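Local atomic coordinates of single-stranded DNA specific exonuclease RecJ (Thermus thermophilus, PDB entry 2ZXP), a protein that degrades single-stranded DNA exonucleolytically in the 5' to 3' direction, using divalent metal ions, with no detectable activity on single-stranded RNA. Residues R4-V9 against D423-V428; R74-G79 against P123-A128; A538-P543 against A649-W654. All blocks are in the same frame, centred on the assembly; numbering follows the deposited sequence.

Contact 1. Residues R4-V9 against D423-V428; sequences RVRWRV and DPVREV
Arg6 and Arg8 pair through their backbones with Arg426 and Val428 in a parallel beta pairing, in which strand 5-9 lies along the start of strand 426-433 in the mixed sheet that includes strands of the OB domain. The axes of 5-9 and 426-428 run the same way, about 30° apart, and Arg426 and Val428 each bond to two residues of the partner segment, as parallel strands do. Val428 N donates to Arg6 O at 2.8 Å, and Arg8 N gives a nearly straight bond to Val428 O (172°, 2.9 Å). Trp7 and Val9 also form backbone hydrogen bonds with Glu534.

One face of the sheet carries Val5, Trp7, Arg426 and Val428. Val428 CG2 touches both Val5 CG1 and Trp7 CD1, 3.6 Å from each, while the CG2 methyl of Val5 lies over the Arg426 guanidinium. The Trp7 indole is fixed in turn by Asp526, which accepts its NE1 hydrogen, and Arg528 makes a cation-pi contact with the ring.

The other face carries Arg6 and Glu427. Where strand pairing gives way to loop, Arg4 bends at chi3 (-79°) so that NH1 reaches Pro424 O at 3.1 Å, and the same NH1 also bonds Leu356 O. Farther along, Arg8 NH2 makes a salt bridge with Glu534. The other bridge of this guanidinium crosses the contact: Glu427 OE2 lies at its edge, near its plane, while Arg8 NE meets that oxygen from above the carboxylate plane at 3.1 Å.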
loop_
_atom_site.group_PDB
_atom_site.type_symbol
_atom_site.label_atom_id
_atom_site.label_comp_id
_atom_site.label_asym_id
_atom_site.label_seq_id
_atom_site.Cartn_x
_atom_site.Cartn_y
_atom_site.Cartn_z
ATOM N N ARG A 4 -13.273 -15.372 3.387
ATOM C CA ARG A 4 -12.055 -15.538 2.601
ATOM C C ARG A 4 -10.998 -14.479 2.964
ATOM O O ARG A 4 -10.189 -14.073 2.125
ATOM C CB ARG A 4 -12.376 -15.492 1.099
ATOM C CG ARG A 4 -13.145 -16.726 0.595
ATOM C CD ARG A 4 -13.537 -16.619 -0.881
ATOM N NE ARG A 4 -14.719 -15.780 -1.062
ATOM C CZ ARG A 4 -14.776 -14.744 -1.893
ATOM N NH1 ARG A 4 -13.710 -14.418 -2.620
ATOM N NH2 ARG A 4 -15.901 -14.033 -1.994
ATOM N N VAL A 5 -11.020 -14.036 4.219
ATOM C CA VAL A 5 -10.051 -13.068 4.718
ATOM C C VAL A 5 -9.112 -13.795 5.685
ATOM O O VAL A 5 -9.542 -14.298 6.715
ATOM C CB VAL A 5 -10.735 -11.917 5.479
ATOM C CG1 VAL A 5 -9.675 -11.012 6.096
ATOM C CG2 VAL A 5 -11.638 -11.113 4.538
ATOM N N ARG A 6 -7.829 -13.837 5.364
ATOM C CA ARG A 6 -6.870 -14.530 6.215
ATOM C C ARG A 6 -5.935 -13.596 7.010
ATOM O O ARG A 6 -5.182 -12.828 6.416
ATOM C CB ARG A 6 -6.030 -15.487 5.341
ATOM C CG ARG A 6 -6.247 -16.982 5.611
ATOM C CD ARG A 6 -7.708 -17.408 5.473
ATOM N NE ARG A 6 -8.019 -17.938 4.148
ATOM C CZ ARG A 6 -9.231 -18.348 3.770
ATOM N NH1 ARG A 6 -10.261 -18.283 4.613
ATOM N NH2 ARG A 6 -9.418 -18.840 2.550
ATOM N N TRP A 7 -5.990 -13.659 8.343
ATOM C CA TRP A 7 -5.117 -12.843 9.204
ATOM C C TRP A 7 -3.793 -13.561 9.472
ATOM O O TRP A 7 -3.788 -14.712 9.899
ATOM C CB TRP A 7 -5.760 -12.588 10.561
ATOM C CG TRP A 7 -6.902 -11.643 10.573
ATOM C CD1 TRP A 7 -7.764 -11.386 9.555
ATOM C CD2 TRP A 7 -7.402 -10.929 11.711
ATOM N NE1 TRP A 7 -8.781 -10.563 9.988
ATOM C CE2 TRP A 7 -8.585 -10.271 11.306
ATOM C CE3 TRP A 7 -6.970 -10.790 13.036
ATOM C CZ2 TRP A 7 -9.343 -9.489 12.175
ATOM C CZ3 TRP A 7 -7.724 -10.013 13.902
ATOM C CH2 TRP A 7 -8.897 -9.374 13.472
ATOM N N ARG A 8 -2.680 -12.874 9.247
ATOM C CA ARG A 8 -1.361 -13.440 9.489
ATOM C C ARG A 8 -0.480 -12.499 10.323
ATOM O O ARG A 8 -0.533 -11.276 10.167
ATOM C CB ARG A 8 -0.641 -13.733 8.168
ATOM C CG ARG A 8 0.829 -14.129 8.334
ATOM C CD ARG A 8 1.501 -14.348 6.980
ATOM N NE ARG A 8 0.744 -15.315 6.184
ATOM C CZ ARG A 8 0.923 -16.640 6.206
ATOM N NH1 ARG A 8 1.859 -17.198 6.978
ATOM N NH2 ARG A 8 0.128 -17.416 5.473
ATOM N N VAL A 9 0.329 -13.083 11.204
ATOM C CA VAL A 9 1.247 -12.305 12.019
ATOM C C VAL A 9 2.591 -12.329 11.320
ATOM O O VAL A 9 3.112 -13.400 11.014
ATOM C CB VAL A 9 1.420 -12.916 13.404
ATOM C CG1 VAL A 9 2.409 -12.076 14.222
ATOM C CG2 VAL A 9 0.059 -12.995 14.106
ATOM N N ASP A 423 -10.746 -19.641 -5.377
ATOM C CA ASP A 423 -11.283 -18.350 -4.977
ATOM C C ASP A 423 -10.215 -17.378 -4.474
ATOM O O ASP A 423 -9.228 -17.786 -3.862
ATOM C CB ASP A 423 -12.326 -18.542 -3.884
ATOM C CG ASP A 423 -13.573 -19.228 -4.388
ATOM O OD1 ASP A 423 -14.401 -19.626 -3.539
ATOM O OD2 ASP A 423 -13.726 -19.356 -5.632
ATOM N N PRO A 424 -10.392 -16.073 -4.761
ATOM C CA PRO A 424 -9.440 -15.049 -4.313
ATOM C C PRO A 424 -9.567 -14.945 -2.788
ATOM O O PRO A 424 -10.672 -15.052 -2.239
ATOM C CB PRO A 424 -9.937 -13.774 -5.005
ATOM C CG PRO A 424 -10.611 -14.300 -6.259
ATOM C CD PRO A 424 -11.350 -15.509 -5.731
ATOM N N VAL A 425 -8.442 -14.727 -2.115
ATOM C CA VAL A 425 -8.435 -14.619 -0.667
ATOM C C VAL A 425 -7.668 -13.364 -0.253
ATOM O O VAL A 425 -6.605 -13.070 -0.781
ATOM C CB VAL A 425 -7.799 -15.888 -0.046
ATOM C CG1 VAL A 425 -6.282 -15.899 -0.280
ATOM C CG2 VAL A 425 -8.146 -15.968 1.419
ATOM N N ARG A 426 -8.228 -12.602 0.675
ATOM C CA ARG A 426 -7.583 -11.373 1.126
ATOM C C ARG A 426 -6.863 -11.604 2.441
ATOM O O ARG A 426 -7.423 -12.187 3.369
ATOM C CB ARG A 426 -8.623 -10.256 1.293
ATOM C CG ARG A 426 -8.085 -8.968 1.881
ATOM C CD ARG A 426 -9.074 -7.819 1.671
ATOM N NE ARG A 426 -10.280 -7.893 2.497
ATOM C CZ ARG A 426 -10.332 -7.542 3.784
ATOM N NH1 ARG A 426 -11.480 -7.639 4.463
ATOM N NH2 ARG A 426 -9.239 -7.082 4.398
ATOM N N GLU A 427 -5.618 -11.163 2.507
ATOM C CA GLU A 427 -4.839 -11.303 3.727
ATOM C C GLU A 427 -4.784 -9.992 4.514
ATOM O O GLU A 427 -4.835 -8.901 3.929
ATOM C CB GLU A 427 -3.411 -11.729 3.405
ATOM C CG GLU A 427 -2.656 -12.207 4.643
ATOM C CD GLU A 427 -1.225 -12.593 4.337
ATOM O OE1 GLU A 427 -0.347 -11.682 4.329
ATOM O OE2 GLU A 427 -0.993 -13.806 4.090
ATOM N N VAL A 428 -4.716 -10.108 5.840
ATOM C CA VAL A 428 -4.584 -8.954 6.727
ATOM C C VAL A 428 -3.247 -9.226 7.405
ATOM O O VAL A 428 -3.088 -10.237 8.086
ATOM C CB VAL A 428 -5.687 -8.892 7.807
ATOM C CG1 VAL A 428 -5.401 -7.734 8.748
ATOM C CG2 VAL A 428 -7.087 -8.717 7.166
#

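Contact 2. Residues R74-G79 against P123-A128; sequences RIRVHG and PEHLEA
The Arg76 guanidinium presents one face to Glu124 O and His125 CA, and its NH1 comes up to the edge of the His125 imidazole, 3.0 Å from CD2, with the two planes 66° apart. No hydrogen bond crosses here. These groups pack helix 122-128 against strand 74-78 of the parallel sheet of the DHH domain. The helix belongs to a beta-alpha-beta crossover that leads from strand 102-106 over strand 74-78 to strand 131-134; Val77 faces helix 83-98 instead.

Bent at chi3 (-76°), Arg76 brings NH2 within 3.2 Å of Ala128 CB. Farther along the strand, the His78 and His125 rings meet with planes nearly perpendicular (84°) and centroids 5.3 Å apart, in neither a stack nor an edge-to-face pair, with His78 ND1 3.7 Å from His125 CE1. Phe106 and Phe132 touch both imidazoles, Phe106 edge-to-face with His125, so the histidines sit in an aromatic cluster. The His78 side chain lies about 7 Å from that of Asp80, a manganese ligand, without touching it. At the other end, Arg74 CG rests 3.1 Å from Ala128 O, while NE, though near that oxygen, is badly angled for a bond.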
loop_
_atom_site.group_PDB
_atom_site.type_symbol
_atom_site.label_atom_id
_atom_site.label_comp_id
_atom_site.label_asym_id
_atom_site.label_seq_id
_atom_site.Cartn_x
_atom_site.Cartn_y
_atom_site.Cartn_z
ATOM N N ARG A 74 10.385 24.004 -32.148
ATOM C CA ARG A 74 9.087 23.976 -31.490
ATOM C C ARG A 74 8.838 22.634 -30.797
ATOM O O ARG A 74 8.852 21.569 -31.422
ATOM C CB ARG A 74 7.980 24.283 -32.492
ATOM C CG ARG A 74 6.608 24.349 -31.845
ATOM C CD ARG A 74 5.813 25.577 -32.300
ATOM N NE ARG A 74 4.418 25.504 -31.862
ATOM C CZ ARG A 74 3.525 26.477 -32.030
ATOM N NH1 ARG A 74 3.889 27.607 -32.630
ATOM N NH2 ARG A 74 2.271 26.314 -31.605
ATOM N N ILE A 75 8.632 22.697 -29.490
ATOM C CA ILE A 75 8.415 21.499 -28.697
ATOM C C ILE A 75 6.956 21.297 -28.302
ATOM O O ILE A 75 6.328 22.173 -27.729
ATOM C CB ILE A 75 9.283 21.566 -27.428
ATOM C CG1 ILE A 75 10.757 21.653 -27.841
ATOM C CG2 ILE A 75 9.071 20.324 -26.551
ATOM C CD1 ILE A 75 11.684 22.040 -26.727
ATOM N N ARG A 76 6.412 20.141 -28.635
ATOM C CA ARG A 76 5.041 19.816 -28.266
ATOM C C ARG A 76 5.089 18.713 -27.212
ATOM O O ARG A 76 5.693 17.660 -27.436
ATOM C CB ARG A 76 4.244 19.335 -29.480
ATOM C CG ARG A 76 2.897 18.729 -29.109
ATOM C CD ARG A 76 2.016 18.431 -30.301
ATOM N NE ARG A 76 1.429 19.649 -30.842
ATOM C CZ ARG A 76 0.174 19.731 -31.282
ATOM N NH1 ARG A 76 -0.607 18.653 -31.234
ATOM N NH2 ARG A 76 -0.313 20.885 -31.751
ATOM N N VAL A 77 4.478 18.964 -26.056
ATOM C CA VAL A 77 4.459 17.971 -24.985
ATOM C C VAL A 77 3.099 17.280 -24.998
ATOM O O VAL A 77 2.054 17.895 -24.760
ATOM C CB VAL A 77 4.711 18.617 -23.612
ATOM C CG1 VAL A 77 4.496 17.601 -22.496
ATOM C CG2 VAL A 77 6.125 19.149 -23.550
ATOM N N HIS A 78 3.149 15.992 -25.305
ATOM C CA HIS A 78 1.979 15.118 -25.408
ATOM C C HIS A 78 1.976 14.262 -24.140
ATOM O O HIS A 78 2.785 13.347 -24.011
ATOM C CB HIS A 78 2.150 14.240 -26.650
ATOM C CG HIS A 78 1.032 13.270 -26.890
ATOM N ND1 HIS A 78 0.028 13.497 -27.813
ATOM C CD2 HIS A 78 0.789 12.043 -26.365
ATOM C CE1 HIS A 78 -0.781 12.452 -27.847
ATOM N NE2 HIS A 78 -0.342 11.556 -26.978
ATOM N N GLY A 79 1.090 14.572 -23.199
ATOM C CA GLY A 79 1.050 13.805 -21.973
ATOM C C GLY A 79 -0.234 13.026 -21.841
ATOM O O GLY A 79 -1.105 13.125 -22.691
ATOM N N PRO A 123 -1.210 14.132 -38.211
ATOM C CA PRO A 123 -1.079 15.196 -39.213
ATOM C C PRO A 123 -0.801 16.574 -38.601
ATOM O O PRO A 123 0.109 17.281 -39.049
ATOM C CB PRO A 123 -2.415 15.136 -39.948
ATOM C CG PRO A 123 -2.719 13.661 -39.929
ATOM C CD PRO A 123 -2.389 13.289 -38.496
ATOM N N GLU A 124 -1.576 16.954 -37.579
ATOM C CA GLU A 124 -1.380 18.249 -36.913
ATOM C C GLU A 124 -0.227 18.198 -35.904
ATOM O O GLU A 124 0.357 19.231 -35.568
ATOM C CB GLU A 124 -2.669 18.720 -36.225
ATOM C CG GLU A 124 -3.161 17.835 -35.100
ATOM C CD GLU A 124 -4.564 18.210 -34.652
ATOM O OE1 GLU A 124 -5.483 18.185 -35.505
ATOM O OE2 GLU A 124 -4.749 18.528 -33.452
ATOM N N HIS A 125 0.091 17.000 -35.417
ATOM C CA HIS A 125 1.213 16.839 -34.498
ATOM C C HIS A 125 2.451 17.193 -35.316
ATOM O O HIS A 125 3.450 17.696 -34.792
ATOM C CB HIS A 125 1.322 15.389 -34.015
ATOM C CG HIS A 125 0.385 15.050 -32.899
ATOM N ND1 HIS A 125 0.183 13.756 -32.464
ATOM C CD2 HIS A 125 -0.409 15.832 -32.131
ATOM C CE1 HIS A 125 -0.697 13.758 -31.480
ATOM N NE2 HIS A 125 -1.072 15.005 -31.258
ATOM N N LEU A 126 2.358 16.917 -36.615
ATOM C CA LEU A 126 3.431 17.184 -37.567
ATOM C C LEU A 126 3.532 18.678 -37.825
ATOM O O LEU A 126 4.596 19.276 -37.672
ATOM C CB LEU A 126 3.153 16.445 -38.886
ATOM C CG LEU A 126 4.157 16.620 -40.028
ATOM C CD1 LEU A 126 4.026 18.009 -40.685
ATOM C CD2 LEU A 126 5.546 16.403 -39.461
ATOM N N GLU A 127 2.403 19.259 -38.217
ATOM C CA GLU A 127 2.286 20.684 -38.518
ATOM C C GLU A 127 2.702 21.612 -37.362
ATOM O O GLU A 127 3.240 22.697 -37.590
ATOM C CB GLU A 127 0.835 20.976 -38.948
ATOM C CG GLU A 127 0.392 22.448 -38.962
ATOM C CD GLU A 127 1.189 23.324 -39.915
ATOM O OE1 GLU A 127 1.450 22.876 -41.057
ATOM O OE2 GLU A 127 1.540 24.465 -39.524
ATOM N N ALA A 128 2.483 21.181 -36.127
ATOM C CA ALA A 128 2.811 22.026 -34.995
ATOM C C ALA A 128 4.162 21.835 -34.309
ATOM O O ALA A 128 4.500 22.629 -33.430
ATOM C CB ALA A 128 1.704 21.923 -33.950
#

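Contact 3. Residues A538-P543 against A649-W654; sequences APFAYP and ALLAYW
Ala541 and Leu650 are the nearest CA pair, 8.2 Å apart; no hydrogen bond joins the two segments, and the contacts are between side chains. Phe540 does most of it. Its CB points toward the helix, and with CG between backbone N and carbonyl carbon (chi1 77°) the far end of the ring lies at two leucines: CZ is 3.9 Å from Leu650 CD2, and CE2 is 3.7 Å from Leu651 CD2. Leu650 crosses the phenyl group at about a right angle, whereas Leu651 comes in more slantwise. The CD2 methyl of Leu650 is shared, since Ala541 CB also rests on it at 4.0 Å. Trp654, one helical turn after Leu650, adds only a loose touch through NE1 near Phe540 CZ.

Ser647, earlier on the same helix, accounts for the backbone amides: its OG bonds to the N atoms of both Phe540 and Ala541, tying the start of the strand to helix 643-655. Strand 541-543 is an edge strand of a parallel sheet in the RecJ C-terminal domain, bonded to strand 601-603, while Ala649 and Tyr653 lie against helix 624-640.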
loop_
_atom_site.group_PDB
_atom_site.type_symbol
_atom_site.label_atom_id
_atom_site.label_comp_id
_atom_site.label_asym_id
_atom_site.label_seq_id
_atom_site.Cartn_x
_atom_site.Cartn_y
_atom_site.Cartn_z
ATOM N N ALA A 538 7.853 -23.627 12.018
ATOM C CA ALA A 538 7.522 -25.056 12.071
ATOM C C ALA A 538 7.505 -25.335 13.582
ATOM O O ALA A 538 8.535 -25.283 14.245
ATOM C CB ALA A 538 8.625 -25.887 11.368
ATOM N N PRO A 539 6.330 -25.651 14.129
ATOM C CA PRO A 539 6.174 -25.910 15.563
ATOM C C PRO A 539 6.966 -27.031 16.211
ATOM O O PRO A 539 7.129 -28.094 15.636
ATOM C CB PRO A 539 4.661 -26.092 15.709
ATOM C CG PRO A 539 4.285 -26.758 14.409
ATOM C CD PRO A 539 5.110 -26.012 13.374
ATOM N N PHE A 540 7.480 -26.774 17.416
ATOM C CA PHE A 540 8.214 -27.796 18.163
ATOM C C PHE A 540 7.755 -27.774 19.629
ATOM O O PHE A 540 7.941 -28.753 20.361
ATOM C CB PHE A 540 9.740 -27.598 18.049
ATOM C CG PHE A 540 10.283 -26.492 18.897
ATOM C CD1 PHE A 540 10.544 -26.699 20.250
ATOM C CD2 PHE A 540 10.547 -25.229 18.337
ATOM C CE1 PHE A 540 11.064 -25.664 21.038
ATOM C CE2 PHE A 540 11.069 -24.183 19.119
ATOM C CZ PHE A 540 11.327 -24.400 20.469
ATOM N N ALA A 541 7.144 -26.661 20.043
ATOM C CA ALA A 541 6.639 -26.509 21.405
ATOM C C ALA A 541 5.120 -26.285 21.326
ATOM O O ALA A 541 4.657 -25.343 20.704
ATOM C CB ALA A 541 7.326 -25.355 22.090
ATOM N N TYR A 542 4.357 -27.165 21.959
ATOM C CA TYR A 542 2.901 -27.114 21.912
ATOM C C TYR A 542 2.240 -26.757 23.226
ATOM O O TYR A 542 2.265 -27.551 24.171
ATOM C CB TYR A 542 2.369 -28.473 21.443
ATOM C CG TYR A 542 2.815 -28.842 20.044
ATOM C CD1 TYR A 542 4.165 -29.029 19.750
ATOM C CD2 TYR A 542 1.889 -28.961 19.007
ATOM C CE1 TYR A 542 4.585 -29.320 18.462
ATOM C CE2 TYR A 542 2.304 -29.256 17.696
ATOM C CZ TYR A 542 3.648 -29.428 17.442
ATOM O OH TYR A 542 4.066 -29.686 16.162
ATOM N N PRO A 543 1.665 -25.536 23.315
ATOM C CA PRO A 543 0.984 -25.055 24.519
ATOM C C PRO A 543 -0.070 -26.015 25.026
ATOM O O PRO A 543 -0.916 -26.474 24.262
ATOM C CB PRO A 543 0.360 -23.735 24.063
ATOM C CG PRO A 543 1.429 -23.191 23.187
ATOM C CD PRO A 543 1.863 -24.421 22.366
ATOM N N ALA A 649 8.275 -17.539 19.327
ATOM C CA ALA A 649 8.530 -16.644 20.458
ATOM C C ALA A 649 9.529 -17.288 21.415
ATOM O O ALA A 649 10.383 -16.603 21.977
ATOM C CB ALA A 649 7.231 -16.314 21.207
ATOM N N LEU A 650 9.428 -18.607 21.590
ATOM C CA LEU A 650 10.355 -19.313 22.469
ATOM C C LEU A 650 11.782 -19.183 21.931
ATOM O O LEU A 650 12.700 -18.993 22.696
ATOM C CB LEU A 650 9.954 -20.788 22.610
ATOM C CG LEU A 650 10.765 -21.628 23.626
ATOM C CD1 LEU A 650 10.885 -20.908 24.972
ATOM C CD2 LEU A 650 10.084 -22.970 23.830
ATOM N N LEU A 651 11.990 -19.288 20.620
ATOM C CA LEU A 651 13.351 -19.106 20.099
ATOM C C LEU A 651 13.862 -17.682 20.429
ATOM O O LEU A 651 15.009 -17.514 20.858
ATOM C CB LEU A 651 13.403 -19.321 18.577
ATOM C CG LEU A 651 13.006 -20.727 18.071
ATOM C CD1 LEU A 651 13.223 -20.824 16.555
ATOM C CD2 LEU A 651 13.839 -21.804 18.798
ATOM N N ALA A 652 13.010 -16.667 20.254
ATOM C CA ALA A 652 13.415 -15.279 20.510
ATOM C C ALA A 652 13.696 -15.119 21.994
ATOM O O ALA A 652 14.628 -14.414 22.403
ATOM C CB ALA A 652 12.304 -14.296 20.057
ATOM N N TYR A 653 12.864 -15.775 22.795
ATOM C CA TYR A 653 13.020 -15.763 24.234
ATOM C C TYR A 653 14.409 -16.308 24.626
ATOM O O TYR A 653 15.079 -15.697 25.442
ATOM C CB TYR A 653 11.923 -16.602 24.872
ATOM C CG TYR A 653 12.054 -16.773 26.369
ATOM C CD1 TYR A 653 11.456 -15.878 27.244
ATOM C CD2 TYR A 653 12.761 -17.844 26.905
ATOM C CE1 TYR A 653 11.551 -16.047 28.612
ATOM C CE2 TYR A 653 12.859 -18.025 28.264
ATOM C CZ TYR A 653 12.252 -17.130 29.112
ATOM O OH TYR A 653 12.315 -17.335 30.467
ATOM N N TRP A 654 14.852 -17.430 24.051
ATOM C CA TRP A 654 16.180 -17.980 24.402
ATOM C C TRP A 654 17.259 -16.925 24.131
ATOM O O TRP A 654 18.114 -16.655 24.971
ATOM C CB TRP A 654 16.600 -19.186 23.541
ATOM C CG TRP A 654 15.671 -20.366 23.325
ATOM C CD1 TRP A 654 15.363 -20.948 22.104
ATOM C CD2 TRP A 654 15.082 -21.205 24.312
ATOM N NE1 TRP A 654 14.635 -22.096 22.285
ATOM C CE2 TRP A 654 14.446 -22.281 23.627
ATOM C CE3 TRP A 654 15.028 -21.165 25.700
ATOM C CZ2 TRP A 654 13.772 -23.297 24.291
ATOM C CZ3 TRP A 654 14.361 -22.162 26.347
ATOM C CH2 TRP A 654 13.737 -23.221 25.641
#

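The three contacts are spread along an elongated monomer and none touches another. Contact 2 alone lies near the catalytic centre, with the His78 side chain about 10 Å from a bound manganese ion and about 8 Å from the side chain of Asp136, which binds manganese. Contact 1 closes a loop of the chain that contains the whole of contact 2, yet their centres are 49 Å apart, on opposite sides of the chain's centre. Contact 3 follows contact 1 in sequence and is its nearer neighbour, centres 24 Å apart and nearest atoms about 9 Å. Contacts 2 and 3 are farthest from each other, at 66 Å between centres.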